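Local coordinates for protein AvtR (Acidianus filamentous virus 6, PDB 4HV0) that probably regulates viral transcription by binding DNA, as a ribbon-helix-helix protein from a virus that infects hyperthermophilic archaea, at residues V3-V9 / L88-K93; V9-L13 / Y62-N66; Y35-E39 / L76-L81. All coordinates share one frame; numbering follows the deposited sequence.

Contact 1. Residues V3-V9 / L88-K93; sequences VTVEEEV and LNRFLK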
ATOM      1  N   VAL A   3       4.477   5.395  -0.011  1.00 85.78           N
ATOM      2  CA  VAL A   3       4.233   4.519   1.130  1.00 74.50           C
ATOM      3  C   VAL A   3       5.529   3.784   1.544  1.00 68.28           C
ATOM      4  O   VAL A   3       6.417   3.539   0.722  1.00 70.25           O
ATOM      5  CB  VAL A   3       3.176   3.472   0.728  1.00 70.75           C
ATOM      6  CG1 VAL A   3       2.768   2.621   1.922  1.00 76.43           C
ATOM      7  CG2 VAL A   3       1.977   4.135   0.075  1.00 64.04           C
ATOM      8  N   THR A   4       5.658   3.433   2.817  1.00 67.36           N
ATOM      9  CA  THR A   4       6.749   2.551   3.256  1.00 63.23           C
ATOM     10  C   THR A   4       6.212   1.305   3.919  1.00 60.89           C
ATOM     11  O   THR A   4       5.460   1.400   4.879  1.00 67.53           O
ATOM     12  CB  THR A   4       7.672   3.229   4.249  1.00 64.70           C
ATOM     13  OG1 THR A   4       8.008   4.542   3.764  1.00 75.44           O
ATOM     14  CG2 THR A   4       8.909   2.395   4.387  1.00 56.99           C
ATOM     15  N   VAL A   5       6.589   0.133   3.411  1.00 57.05           N
ATOM     16  CA  VAL A   5       6.115  -1.128   3.973  1.00 55.56           C
ATOM     17  C   VAL A   5       7.224  -2.091   4.381  1.00 52.23           C
ATOM     18  O   VAL A   5       8.293  -2.079   3.823  1.00 59.87           O
ATOM     19  CB  VAL A   5       5.099  -1.800   2.998  1.00 61.49           C
ATOM     20  CG1 VAL A   5       3.917  -0.865   2.771  1.00 65.41           C
ATOM     21  CG2 VAL A   5       5.729  -2.122   1.629  1.00 56.79           C
ATOM     22  N   GLU A   6       6.915  -2.989   5.312  1.00 55.69           N
ATOM     23  CA  GLU A   6       7.779  -4.099   5.668  1.00 55.99           C
ATOM     24  C   GLU A   6       7.892  -5.117   4.528  1.00 65.78           C
ATOM     25  O   GLU A   6       7.013  -5.225   3.666  1.00 70.61           O
ATOM     26  CB  GLU A   6       7.130  -4.884   6.778  1.00 58.33           C
ATOM     27  CG  GLU A   6       7.030  -4.268   8.142  1.00 66.26           C
ATOM     28  CD  GLU A   6       6.143  -5.133   9.047  1.00 77.12           C
ATOM     29  OE1 GLU A   6       6.046  -6.351   8.784  1.00 84.95           O
ATOM     30  OE2 GLU A   6       5.552  -4.599  10.019  1.00 89.03           O
ATOM     31  N   GLU A   7       8.924  -5.947   4.577  1.00 74.98           N
ATOM     32  CA  GLU A   7       9.194  -6.916   3.509  1.00 83.06           C
ATOM     33  C   GLU A   7       8.059  -7.939   3.312  1.00 75.93           C
ATOM     34  O   GLU A   7       7.653  -8.216   2.184  1.00 78.47           O
ATOM     35  CB  GLU A   7      10.511  -7.621   3.813  1.00 90.03           C
ATOM     36  CG  GLU A   7      11.025  -8.536   2.723  1.00 98.16           C
ATOM     37  CD  GLU A   7      12.450  -8.972   2.982  1.00109.85           C
ATOM     38  OE1 GLU A   7      12.918  -8.833   4.141  1.00121.36           O
ATOM     39  OE2 GLU A   7      13.102  -9.440   2.023  1.00120.75           O
ATOM     40  N   GLU A   8       7.548  -8.499   4.398  1.00 70.98           N
ATOM     41  CA  GLU A   8       6.434  -9.435   4.292  1.00 78.01           C
ATOM     42  C   GLU A   8       5.239  -8.841   3.509  1.00 77.36           C
ATOM     43  O   GLU A   8       4.641  -9.506   2.638  1.00 92.53           O
ATOM     44  CB  GLU A   8       6.001  -9.906   5.670  1.00 75.51           C
ATOM     45  CG  GLU A   8       4.968 -11.009   5.603  1.00 96.35           C
ATOM     46  CD  GLU A   8       4.626 -11.599   6.963  1.00110.26           C
ATOM     47  OE1 GLU A   8       5.102 -11.071   7.999  1.00108.22           O
ATOM     48  OE2 GLU A   8       3.860 -12.596   6.987  1.00117.71           O
ATOM     49  N   VAL A   9       4.921  -7.583   3.784  1.00 66.57           N
ATOM     50  CA  VAL A   9       3.837  -6.923   3.097  1.00 61.04           C
ATOM     51  C   VAL A   9       4.165  -6.745   1.617  1.00 67.49           C
ATOM     52  O   VAL A   9       3.306  -6.978   0.738  1.00 65.08           O
ATOM     53  CB  VAL A   9       3.484  -5.563   3.750  1.00 57.49           C
ATOM     54  CG1 VAL A   9       2.515  -4.777   2.876  1.00 54.07           C
ATOM     55  CG2 VAL A   9       2.882  -5.777   5.122  1.00 51.86           C
ATOM     56  N   LEU A  88      -0.493   2.761   7.294  1.00 46.36           N
ATOM     57  CA  LEU A  88      -0.910   2.031   6.154  1.00 44.96           C
ATOM     58  C   LEU A  88      -0.298   0.625   6.211  1.00 46.94           C
ATOM     59  O   LEU A  88      -0.963  -0.378   5.857  1.00 48.93           O
ATOM     60  CB  LEU A  88      -0.463   2.750   4.908  1.00 44.87           C
ATOM     61  CG  LEU A  88      -0.880   2.032   3.634  1.00 42.99           C
ATOM     62  CD1 LEU A  88      -2.311   1.586   3.644  1.00 38.56           C
ATOM     63  CD2 LEU A  88      -0.629   3.059   2.561  1.00 46.90           C
ATOM     64  N   ASN A  89       0.961   0.547   6.637  1.00 44.51           N
ATOM     65  CA  ASN A  89       1.667  -0.744   6.661  1.00 42.75           C
ATOM     66  C   ASN A  89       0.956  -1.694   7.575  1.00 41.37           C
ATOM     67  O   ASN A  89       0.757  -2.830   7.237  1.00 42.94           O
ATOM     68  CB  ASN A  89       3.122  -0.626   7.149  1.00 44.56           C
ATOM     69  CG  ASN A  89       3.833  -1.995   7.263  1.00 42.37           C
ATOM     70  OD1 ASN A  89       4.266  -2.568   6.269  1.00 53.53           O
ATOM     71  ND2 ASN A  89       3.962  -2.500   8.455  1.00 44.26           N
ATOM     72  N   ARG A  90       0.597  -1.230   8.764  1.00 41.13           N
ATOM     73  CA  ARG A  90      -0.063  -2.103   9.692  1.00 40.62           C
ATOM     74  C   ARG A  90      -1.468  -2.506   9.159  1.00 46.06           C
ATOM     75  O   ARG A  90      -1.869  -3.646   9.329  1.00 43.10           O
ATOM     76  CB  ARG A  90      -0.208  -1.459  11.054  1.00 41.47           C
ATOM     77  CG  ARG A  90      -0.711  -2.431  12.131  1.00 36.44           C
ATOM     78  CD  ARG A  90      -0.882  -1.664  13.417  1.00 39.85           C
ATOM     79  NE  ARG A  90      -2.297  -1.628  13.790  1.00 47.54           N
ATOM     80  CZ  ARG A  90      -2.942  -0.599  14.317  1.00 47.70           C
ATOM     81  NH1 ARG A  90      -2.332   0.531  14.570  1.00 53.39           N
ATOM     82  NH2 ARG A  90      -4.213  -0.713  14.600  1.00 56.96           N
ATOM     83  N   PHE A  91      -2.169  -1.581   8.505  1.00 39.47           N
ATOM     84  CA  PHE A  91      -3.451  -1.888   7.910  1.00 49.05           C
ATOM     85  C   PHE A  91      -3.313  -2.996   6.858  1.00 48.05           C
ATOM     86  O   PHE A  91      -3.994  -3.996   6.929  1.00 50.23           O
ATOM     87  CB  PHE A  91      -4.012  -0.598   7.316  1.00 52.69           C
ATOM     88  CG  PHE A  91      -5.233  -0.758   6.492  1.00 51.97           C
ATOM     89  CD1 PHE A  91      -6.477  -0.686   7.064  1.00 61.07           C
ATOM     90  CD2 PHE A  91      -5.135  -0.849   5.121  1.00 62.85           C
ATOM     91  CE1 PHE A  91      -7.611  -0.791   6.282  1.00 70.67           C
ATOM     92  CE2 PHE A  91      -6.260  -0.935   4.325  1.00 63.99           C
ATOM     93  CZ  PHE A  91      -7.499  -0.911   4.903  1.00 63.20           C
ATOM     94  N   LEU A  92      -2.377  -2.845   5.933  1.00 50.76           N
ATOM     95  CA  LEU A  92      -2.119  -3.897   4.944  1.00 56.66           C
ATOM     96  C   LEU A  92      -1.656  -5.208   5.590  1.00 57.51           C
ATOM     97  O   LEU A  92      -2.033  -6.281   5.150  1.00 65.66           O
ATOM     98  CB  LEU A  92      -1.061  -3.455   3.942  1.00 50.19           C
ATOM     99  CG  LEU A  92      -1.396  -2.258   3.078  1.00 48.70           C
ATOM    100  CD1 LEU A  92      -0.132  -1.731   2.443  1.00 45.19           C
ATOM    101  CD2 LEU A  92      -2.399  -2.683   2.010  1.00 49.44           C
ATOM    102  N   LYS A  93      -0.881  -5.117   6.661  1.00 56.87           N
ATOM    103  CA  LYS A  93      -0.413  -6.313   7.376  1.00 64.95           C
ATOM    104  C   LYS A  93      -1.565  -7.090   8.015  1.00 62.92           C
ATOM    105  O   LYS A  93      -1.585  -8.307   7.988  1.00 72.88           O
ATOM    106  CB  LYS A  93       0.609  -5.904   8.445  1.00 68.26           C
ATOM    107  CG  LYS A  93       1.535  -6.987   8.947  1.00 68.02           C
ATOM    108  CD  LYS A  93       2.731  -6.394   9.714  1.00 86.15           C
ATOM    109  CE  LYS A  93       2.351  -5.538  10.947  1.00 86.93           C
ATOM    110  NZ  LYS A  93       3.465  -4.898  11.724  1.00 81.96           N
TER
HETATM  111  O   HOH W   1       2.940   2.612   6.583  1.00 39.51           O
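The carboxylate of Glu6 and the amide of Asn89 meet as two flat groups turned about halfway between parallel and perpendicular. They join the first strand and helix of the ribbon-helix-helix region to helix 88-97, Glu6 being the N-cap residue of helix 7-19. The amide offers its edge: Asn89 ND2 donates to Glu6 OE2 at 3.1 Å, nearly within its own plane, yet it meets this oxygen from above, 57° out of the carboxylate plane. Lys93 NZ forms a salt bridge with Glu6 OE2 at 2.7 Å, on the syn lone pair, so that one oxygen carries both donors. At the other end of the amide, Glu6 N donates to Asn89 OD1 at 2.8 Å, from well above the carbonyl plane. With its CG anti to the backbone N (chi1 176°), Asn89 reaches across to bond both the backbone and the side chain of Glu6, which fixes the rotation of the amide. The two nearby donors would be expected to stabilise the negative charge of Glu6.

Beside this polar group the contact is aliphatic. Val9 CG1 lies 4.0 Å from Leu92 CB, the two side chains crossing at about a right angle, while Val3 CG1 meets Leu88 CD2 at 3.5 Å. Leu92 and Leu88 also touch Ile31 and Leu32 of helix 24-36. Next to the amide, a water bridges the two backbones, accepting from Asn89 N at 2.9 Å and donating to Thr4 O at 3.3 Å.

Contact 2. Residues V9-L13 / Y62-N66; sequences VYEFL and YYRIN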
ATOM      1  N   VAL A   9       4.921  -7.583   3.784  1.00 66.57           N
ATOM      2  CA  VAL A   9       3.837  -6.923   3.097  1.00 61.04           C
ATOM      3  C   VAL A   9       4.165  -6.745   1.617  1.00 67.49           C
ATOM      4  O   VAL A   9       3.306  -6.978   0.738  1.00 65.08           O
ATOM      5  CB  VAL A   9       3.484  -5.563   3.750  1.00 57.49           C
ATOM      6  CG1 VAL A   9       2.515  -4.777   2.876  1.00 54.07           C
ATOM      7  CG2 VAL A   9       2.882  -5.777   5.122  1.00 51.86           C
ATOM      8  N   TYR A  10       5.396  -6.334   1.330  1.00 70.61           N
ATOM      9  CA  TYR A  10       5.814  -6.132  -0.051  1.00 70.21           C
ATOM     10  C   TYR A  10       5.755  -7.440  -0.841  1.00 80.23           C
ATOM     11  O   TYR A  10       5.262  -7.452  -1.972  1.00 86.04           O
ATOM     12  CB  TYR A  10       7.213  -5.562  -0.112  1.00 73.77           C
ATOM     13  CG  TYR A  10       7.656  -5.250  -1.523  1.00 83.92           C
ATOM     14  CD1 TYR A  10       7.162  -4.137  -2.194  1.00 84.39           C
ATOM     15  CD2 TYR A  10       8.561  -6.078  -2.190  1.00 80.79           C
ATOM     16  CE1 TYR A  10       7.557  -3.850  -3.492  1.00 86.93           C
ATOM     17  CE2 TYR A  10       8.969  -5.789  -3.481  1.00 80.65           C
ATOM     18  CZ  TYR A  10       8.464  -4.675  -4.133  1.00 87.00           C
ATOM     19  OH  TYR A  10       8.863  -4.389  -5.417  1.00 88.36           O
ATOM     20  N   GLU A  11       6.225  -8.543  -0.249  1.00 86.20           N
ATOM     21  CA  GLU A  11       6.165  -9.832  -0.938  1.00 94.65           C
ATOM     22  C   GLU A  11       4.718 -10.086  -1.340  1.00 93.61           C
ATOM     23  O   GLU A  11       4.429 -10.364  -2.515  1.00 94.63           O
ATOM     24  CB  GLU A  11       6.700 -11.003  -0.085  1.00 92.45           C
ATOM     25  CG  GLU A  11       8.154 -10.906   0.365  1.00 98.05           C
ATOM     26  CD  GLU A  11       9.140 -10.531  -0.735  1.00104.21           C
ATOM     27  OE1 GLU A  11       8.987 -10.959  -1.896  1.00109.59           O
ATOM     28  OE2 GLU A  11      10.097  -9.780  -0.439  1.00117.30           O
ATOM     29  N   PHE A  12       3.817  -9.956  -0.369  1.00 87.86           N
ATOM     30  CA  PHE A  12       2.403 -10.159  -0.620  1.00 81.72           C
ATOM     31  C   PHE A  12       1.874  -9.287  -1.753  1.00 77.03           C
ATOM     32  O   PHE A  12       1.199  -9.776  -2.637  1.00 79.11           O
ATOM     33  CB  PHE A  12       1.590  -9.887   0.628  1.00 80.90           C
ATOM     34  CG  PHE A  12       0.118  -9.832   0.359  1.00 89.08           C
ATOM     35  CD1 PHE A  12      -0.633 -11.002   0.312  1.00 88.13           C
ATOM     36  CD2 PHE A  12      -0.519  -8.614   0.119  1.00 90.59           C
ATOM     37  CE1 PHE A  12      -1.993 -10.967   0.054  1.00 78.82           C
ATOM     38  CE2 PHE A  12      -1.884  -8.574  -0.147  1.00 91.56           C
ATOM     39  CZ  PHE A  12      -2.618  -9.755  -0.178  1.00 85.65           C
ATOM     40  N   LEU A  13       2.194  -8.006  -1.734  1.00 72.66           N
ATOM     41  CA  LEU A  13       1.756  -7.109  -2.795  1.00 72.24           C
ATOM     42  C   LEU A  13       2.362  -7.454  -4.140  1.00 79.57           C
ATOM     43  O   LEU A  13       1.704  -7.343  -5.171  1.00 84.04           O
ATOM     44  CB  LEU A  13       2.140  -5.674  -2.461  1.00 73.14           C
ATOM     45  CG  LEU A  13       1.391  -4.996  -1.305  1.00 73.90           C
ATOM     46  CD1 LEU A  13       2.043  -3.642  -0.983  1.00 75.83           C
ATOM     47  CD2 LEU A  13      -0.104  -4.841  -1.579  1.00 66.94           C
ATOM     48  N   TYR A  62      12.928  -2.336   4.190  1.00 59.23           N
ATOM     49  CA  TYR A  62      11.695  -1.567   4.222  1.00 59.06           C
ATOM     50  C   TYR A  62      11.506  -0.938   2.840  1.00 61.60           C
ATOM     51  O   TYR A  62      12.294  -0.099   2.417  1.00 57.38           O
ATOM     52  CB  TYR A  62      11.776  -0.462   5.299  1.00 61.23           C
ATOM     53  CG  TYR A  62      11.846  -0.983   6.712  1.00 59.58           C
ATOM     54  CD1 TYR A  62      10.691  -1.290   7.421  1.00 58.85           C
ATOM     55  CD2 TYR A  62      13.067  -1.201   7.336  1.00 65.49           C
ATOM     56  CE1 TYR A  62      10.745  -1.785   8.711  1.00 62.13           C
ATOM     57  CE2 TYR A  62      13.132  -1.684   8.644  1.00 67.79           C
ATOM     58  CZ  TYR A  62      11.969  -1.968   9.324  1.00 67.78           C
ATOM     59  OH  TYR A  62      12.036  -2.449  10.616  1.00 72.46           O
ATOM     60  N   TYR A  63      10.464  -1.341   2.125  1.00 68.54           N
ATOM     61  CA  TYR A  63      10.298  -0.915   0.736  1.00 64.85           C
ATOM     62  C   TYR A  63       9.581   0.419   0.659  1.00 65.44           C
ATOM     63  O   TYR A  63       8.608   0.640   1.337  1.00 63.61           O
ATOM     64  CB  TYR A  63       9.575  -1.991  -0.058  1.00 70.03           C
ATOM     65  CG  TYR A  63      10.401  -3.252  -0.237  1.00 77.18           C
ATOM     66  CD1 TYR A  63      11.067  -3.521  -1.439  1.00 78.30           C
ATOM     67  CD2 TYR A  63      10.523  -4.170   0.803  1.00 77.71           C
ATOM     68  CE1 TYR A  63      11.819  -4.679  -1.590  1.00 79.07           C
ATOM     69  CE2 TYR A  63      11.268  -5.327   0.661  1.00 79.00           C
ATOM     70  CZ  TYR A  63      11.916  -5.578  -0.532  1.00 81.44           C
ATOM     71  OH  TYR A  63      12.653  -6.740  -0.661  1.00 92.95           O
ATOM     72  N   ARG A  64      10.098   1.316  -0.168  1.00 72.42           N
ATOM     73  CA  ARG A  64       9.481   2.609  -0.434  1.00 77.44           C
ATOM     74  C   ARG A  64       8.708   2.500  -1.755  1.00 83.21           C
ATOM     75  O   ARG A  64       9.299   2.239  -2.795  1.00 89.06           O
ATOM     76  CB  ARG A  64      10.545   3.696  -0.550  1.00 87.91           C
ATOM     77  CG  ARG A  64      11.242   4.049   0.748  1.00101.41           C
ATOM     78  CD  ARG A  64      11.607   5.524   0.796  1.00123.42           C
ATOM     79  NE  ARG A  64      12.184   5.884   2.093  1.00140.29           N
ATOM     80  CZ  ARG A  64      11.497   6.018   3.233  1.00155.23           C
ATOM     81  NH1 ARG A  64      10.180   5.820   3.277  1.00159.07           N
ATOM     82  NH2 ARG A  64      12.134   6.356   4.351  1.00161.11           N
ATOM     83  N   ILE A  65       7.393   2.686  -1.719  1.00 87.96           N
ATOM     84  CA  ILE A  65       6.552   2.499  -2.906  1.00 83.77           C
ATOM     85  C   ILE A  65       5.968   3.815  -3.393  1.00 89.45           C
ATOM     86  O   ILE A  65       5.328   4.543  -2.634  1.00 82.17           O
ATOM     87  CB  ILE A  65       5.394   1.535  -2.629  1.00 82.93           C
ATOM     88  CG1 ILE A  65       5.898   0.124  -2.353  1.00 81.89           C
ATOM     89  CG2 ILE A  65       4.483   1.450  -3.844  1.00 72.93           C
ATOM     90  CD1 ILE A  65       4.819  -0.819  -1.879  1.00 83.06           C
ATOM     91  N   ASN A  66       6.171   4.098  -4.680  1.00109.07           N
ATOM     92  CA  ASN A  66       5.631   5.302  -5.312  1.00113.11           C
ATOM     93  C   ASN A  66       4.155   5.133  -5.632  1.00114.35           C
ATOM     94  O   ASN A  66       3.760   4.946  -6.779  1.00119.53           O
ATOM     95  CB  ASN A  66       6.425   5.688  -6.571  1.00117.34           C
ATOM     96  CG  ASN A  66       7.205   6.982  -6.397  1.00115.36           C
ATOM     97  OD1 ASN A  66       7.164   7.612  -5.343  1.00119.52           O
ATOM     98  ND2 ASN A  66       7.914   7.387  -7.436  1.00117.29           N
TER
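Tyr10 leaves helix 7-19 and lays its ring against that of Tyr63 on strand 60-65. Its CB is already over the Tyr63 face, 4.1 Å from the ring centroid and 28° off the normal, a CH-pi contact. Next comes Tyr10 CG, 3.6 Å from Tyr63 CG. The two sides of the ring then meet different atoms: Tyr10 CD1 turns to the base of the neighbour, 3.9 Å from Tyr63 CB, whereas CD2 stands over the centre of the Tyr63 ring. Further out, Tyr10 CE2 meets Tyr63 CE1 at 3.6 Å, and Tyr10 CE1 and CZ both lie nearest Tyr63 CD1. The result is an offset stack with centroids 4.0 Å apart and planes only 5° from parallel, although the two side chains cross at about a right angle. Tyr10 OH passes beyond the stack and makes a weak hydrogen bond to Glu51.

Strand 3-6 and helix 7-19 belong to the ribbon-helix-helix region; within this chain strand 3-6 pairs antiparallel with strand 60-65, from a later part of the sequence, so the stack joins the helix to the strand next to its own. Tyr63 and Ile65 alternate with Tyr62 and Arg64, whose CB atoms point away from the helix, and both direct their own CB atoms at it. Ile65 CD1 comes to the edge of the Tyr10 ring, near its plane, at 4.1 Å from Tyr10 CD1. The same methyl lies 4.1 Å from Leu13 CD1, and Leu13 in turn packs on Val24, Val27 and Ile28 of helix 24-36.

The Tyr63 ring is also met edge-to-face by Tyr54. At its tip, Tyr63 OH is hydrogen-bonded to Lys61.

Contact 3. Residues Y35-E39 / L76-L81; sequences YFGIE and LVKLEL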
ATOM      1  N   TYR A  35     -11.239  -0.472   0.194  1.00 58.36           N
ATOM      2  CA  TYR A  35     -11.408  -0.302   1.650  1.00 52.55           C
ATOM      3  C   TYR A  35     -11.732   1.128   2.078  1.00 47.47           C
ATOM      4  O   TYR A  35     -12.293   1.286   3.126  1.00 47.86           O
ATOM      5  CB  TYR A  35     -10.187  -0.809   2.418  1.00 59.26           C
ATOM      6  CG  TYR A  35     -10.061  -2.306   2.460  1.00 61.72           C
ATOM      7  CD1 TYR A  35      -9.714  -3.008   1.335  1.00 60.40           C
ATOM      8  CD2 TYR A  35     -10.275  -3.011   3.630  1.00 70.93           C
ATOM      9  CE1 TYR A  35      -9.592  -4.369   1.344  1.00 64.90           C
ATOM     10  CE2 TYR A  35     -10.126  -4.387   3.652  1.00 77.74           C
ATOM     11  CZ  TYR A  35      -9.788  -5.054   2.495  1.00 72.01           C
ATOM     12  OH  TYR A  35      -9.659  -6.420   2.473  1.00 83.63           O
ATOM     13  N   PHE A  36     -11.410   2.146   1.279  1.00 41.93           N
ATOM     14  CA  PHE A  36     -11.820   3.529   1.596  1.00 42.04           C
ATOM     15  C   PHE A  36     -13.014   3.987   0.770  1.00 43.82           C
ATOM     16  O   PHE A  36     -13.590   5.032   1.031  1.00 37.55           O
ATOM     17  CB  PHE A  36     -10.639   4.506   1.550  1.00 42.60           C
ATOM     18  CG  PHE A  36      -9.619   4.169   2.592  1.00 46.50           C
ATOM     19  CD1 PHE A  36      -9.778   4.570   3.920  1.00 48.56           C
ATOM     20  CD2 PHE A  36      -8.599   3.320   2.293  1.00 45.49           C
ATOM     21  CE1 PHE A  36      -8.886   4.170   4.894  1.00 47.40           C
ATOM     22  CE2 PHE A  36      -7.704   2.912   3.261  1.00 52.24           C
ATOM     23  CZ  PHE A  36      -7.856   3.333   4.575  1.00 47.43           C
ATOM     24  N   GLY A  37     -13.426   3.150  -0.166  1.00 41.89           N
ATOM     25  CA  GLY A  37     -14.665   3.355  -0.891  1.00 46.10           C
ATOM     26  C   GLY A  37     -14.675   4.552  -1.827  1.00 46.27           C
ATOM     27  O   GLY A  37     -15.718   5.193  -1.988  1.00 41.41           O
ATOM     28  N   ILE A  38     -13.527   4.792  -2.451  1.00 45.13           N
ATOM     29  CA  ILE A  38     -13.275   5.946  -3.288  1.00 48.70           C
ATOM     30  C   ILE A  38     -12.897   5.630  -4.734  1.00 52.17           C
ATOM     31  O   ILE A  38     -12.326   4.600  -5.072  1.00 62.14           O
ATOM     32  CB  ILE A  38     -12.167   6.873  -2.728  1.00 42.56           C
ATOM     33  CG1 ILE A  38     -10.870   6.077  -2.433  1.00 41.94           C
ATOM     34  CG2 ILE A  38     -12.756   7.653  -1.572  1.00 46.99           C
ATOM     35  CD1 ILE A  38      -9.734   6.868  -1.833  1.00 41.39           C
ATOM     36  N   GLU A  39     -13.211   6.602  -5.565  1.00 64.26           N
ATOM     37  CA  GLU A  39     -12.926   6.598  -6.977  1.00 66.70           C
ATOM     38  C   GLU A  39     -11.599   7.296  -7.182  1.00 60.77           C
ATOM     39  O   GLU A  39     -11.420   8.400  -6.694  1.00 52.66           O
ATOM     40  CB  GLU A  39     -14.018   7.394  -7.678  1.00 79.20           C
ATOM     41  CG  GLU A  39     -13.854   7.530  -9.182  1.00 95.93           C
ATOM     42  CD  GLU A  39     -14.508   6.384  -9.942  1.00100.93           C
ATOM     43  OE1 GLU A  39     -14.361   5.214  -9.512  1.00 94.57           O
ATOM     44  OE2 GLU A  39     -15.166   6.670 -10.971  1.00106.30           O
ATOM     45  N   LEU A  76      -7.756  12.106   1.875  1.00 55.91           N
ATOM     46  CA  LEU A  76      -8.792  11.290   2.541  1.00 51.17           C
ATOM     47  C   LEU A  76      -8.136  10.081   3.167  1.00 47.24           C
ATOM     48  O   LEU A  76      -8.389   9.763   4.314  1.00 37.92           O
ATOM     49  CB  LEU A  76      -9.900  10.842   1.580  1.00 53.18           C
ATOM     50  CG  LEU A  76     -10.780  11.969   1.019  1.00 55.62           C
ATOM     51  CD1 LEU A  76     -11.790  11.393   0.044  1.00 58.39           C
ATOM     52  CD2 LEU A  76     -11.473  12.759   2.116  1.00 57.96           C
ATOM     53  N   VAL A  77      -7.254   9.428   2.417  1.00 42.06           N
ATOM     54  CA  VAL A  77      -6.648   8.242   2.919  1.00 44.47           C
ATOM     55  C   VAL A  77      -5.810   8.539   4.160  1.00 50.83           C
ATOM     56  O   VAL A  77      -5.936   7.836   5.158  1.00 56.15           O
ATOM     57  CB  VAL A  77      -5.851   7.514   1.852  1.00 42.78           C
ATOM     58  CG1 VAL A  77      -4.930   6.486   2.488  1.00 41.56           C
ATOM     59  CG2 VAL A  77      -6.825   6.825   0.904  1.00 41.81           C
ATOM     60  N   LYS A  78      -4.983   9.576   4.115  1.00 53.16           N
ATOM     61  CA  LYS A  78      -4.228   9.975   5.300  1.00 54.75           C
ATOM     62  C   LYS A  78      -5.125  10.240   6.476  1.00 46.49           C
ATOM     63  O   LYS A  78      -4.860   9.802   7.605  1.00 44.90           O
ATOM     64  CB  LYS A  78      -3.437  11.248   5.041  1.00 64.37           C
ATOM     65  CG  LYS A  78      -2.173  11.108   4.214  1.00 66.11           C
ATOM     66  CD  LYS A  78      -1.477  12.468   4.193  1.00 77.14           C
ATOM     67  CE  LYS A  78      -0.861  12.852   2.858  1.00 83.13           C
ATOM     68  NZ  LYS A  78       0.513  12.322   2.854  1.00 93.37           N
ATOM     69  N   LEU A  79      -6.202  10.939   6.228  1.00 43.55           N
ATOM     70  CA  LEU A  79      -7.092  11.281   7.318  1.00 50.38           C
ATOM     71  C   LEU A  79      -7.752  10.060   7.908  1.00 49.51           C
ATOM     72  O   LEU A  79      -7.902   9.978   9.116  1.00 53.11           O
ATOM     73  CB  LEU A  79      -8.132  12.259   6.817  1.00 54.28           C
ATOM     74  CG  LEU A  79      -9.164  12.794   7.805  1.00 67.38           C
ATOM     75  CD1 LEU A  79      -8.435  13.667   8.834  1.00 67.51           C
ATOM     76  CD2 LEU A  79     -10.293  13.545   7.090  1.00 63.08           C
ATOM     77  N   GLU A  80      -8.183   9.132   7.054  1.00 51.08           N
ATOM     78  CA  GLU A  80      -8.894   7.958   7.518  1.00 49.49           C
ATOM     79  C   GLU A  80      -7.965   7.054   8.310  1.00 44.77           C
ATOM     80  O   GLU A  80      -8.363   6.516   9.324  1.00 42.30           O
ATOM     81  CB  GLU A  80      -9.503   7.222   6.329  1.00 55.95           C
ATOM     82  CG  GLU A  80     -10.752   7.887   5.763  1.00 58.24           C
ATOM     83  CD  GLU A  80     -11.907   7.971   6.754  1.00 64.10           C
ATOM     84  OE1 GLU A  80     -12.001   7.100   7.642  1.00 78.98           O
ATOM     85  OE2 GLU A  80     -12.732   8.909   6.664  1.00 64.32           O
ATOM     86  N   LEU A  81      -6.715   6.900   7.859  1.00 45.66           N
ATOM     87  CA  LEU A  81      -5.738   6.117   8.609  1.00 43.20           C
ATOM     88  C   LEU A  81      -5.496   6.780   9.961  1.00 43.38           C
ATOM     89  O   LEU A  81      -5.361   6.085  10.957  1.00 47.31           O
ATOM     90  CB  LEU A  81      -4.435   5.967   7.843  1.00 42.79           C
ATOM     91  CG  LEU A  81      -4.499   5.239   6.487  1.00 46.89           C
ATOM     92  CD1 LEU A  81      -3.290   5.487   5.548  1.00 39.78           C
ATOM     93  CD2 LEU A  81      -4.738   3.742   6.742  1.00 38.50           C
TER
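The Phe36 ring is the tightly packed part of this contact, set among three side chains of helix 71-84. Over one face lies Val77 CG2, whose nearest ring atom is Phe36 CD2 at 4.2 Å. Glu80 CB and Leu81 CD2 approach the same ring obliquely, the first 3.4 Å from Phe36 CE1 and the second 3.8 Å from Phe36 CZ. Glu80 therefore contributes the aliphatic base of its side chain; beyond CG the chain bends at chi2 and carries the carboxylate away from the other segment.

Helix 24-36 stops after Phe36, Gly37 takes up a positive phi, and the chain turns so that Ile38 again faces helix 71-84. Its CG1 is placed between the backbone N and the carbonyl carbon (chi1 53°), sending Ile38 CD1 to within 4.0 Å of Val77 CG2, a methyl that Phe36 and Ile38 thus share. The loose, solvent side lies beyond it, where Ile38 CG2 comes 4.2 Å from CD1 of the exposed Leu76, the two side chains sliding past each other in opposite directions. No hydrogen bond crosses the contact.

The C-terminal end of the second helix of the ribbon-helix-helix region is thus packed on helix 71-84, while helix 88-97 borders both: Phe91 approaches Phe36, Met95 touches Tyr35, and Leu88 touches Leu81.

Contacts 1 and 2 lie side by side, their centres about 7 Å apart. They share Val9 and helix 7-19, and their strands, 3-6 and 60-65, are antiparallel neighbours in one sheet. Contact 3 is more remote, its centre about 16 Å from that of contact 1 and about 19 Å from that of contact 2, on the opposite side of the chain's centre from the latter. Helix 88-97 links contact 1 to contact 3 through Leu88 and Phe91. Along the chain, contact 1 encloses the other two, whose segments alternate. The ribbon-helix-helix region is thus tied to later parts of the chain at three places: its first strand and helix to helix 88-97 and strand 60-65, and the end of its second helix to helix 71-84.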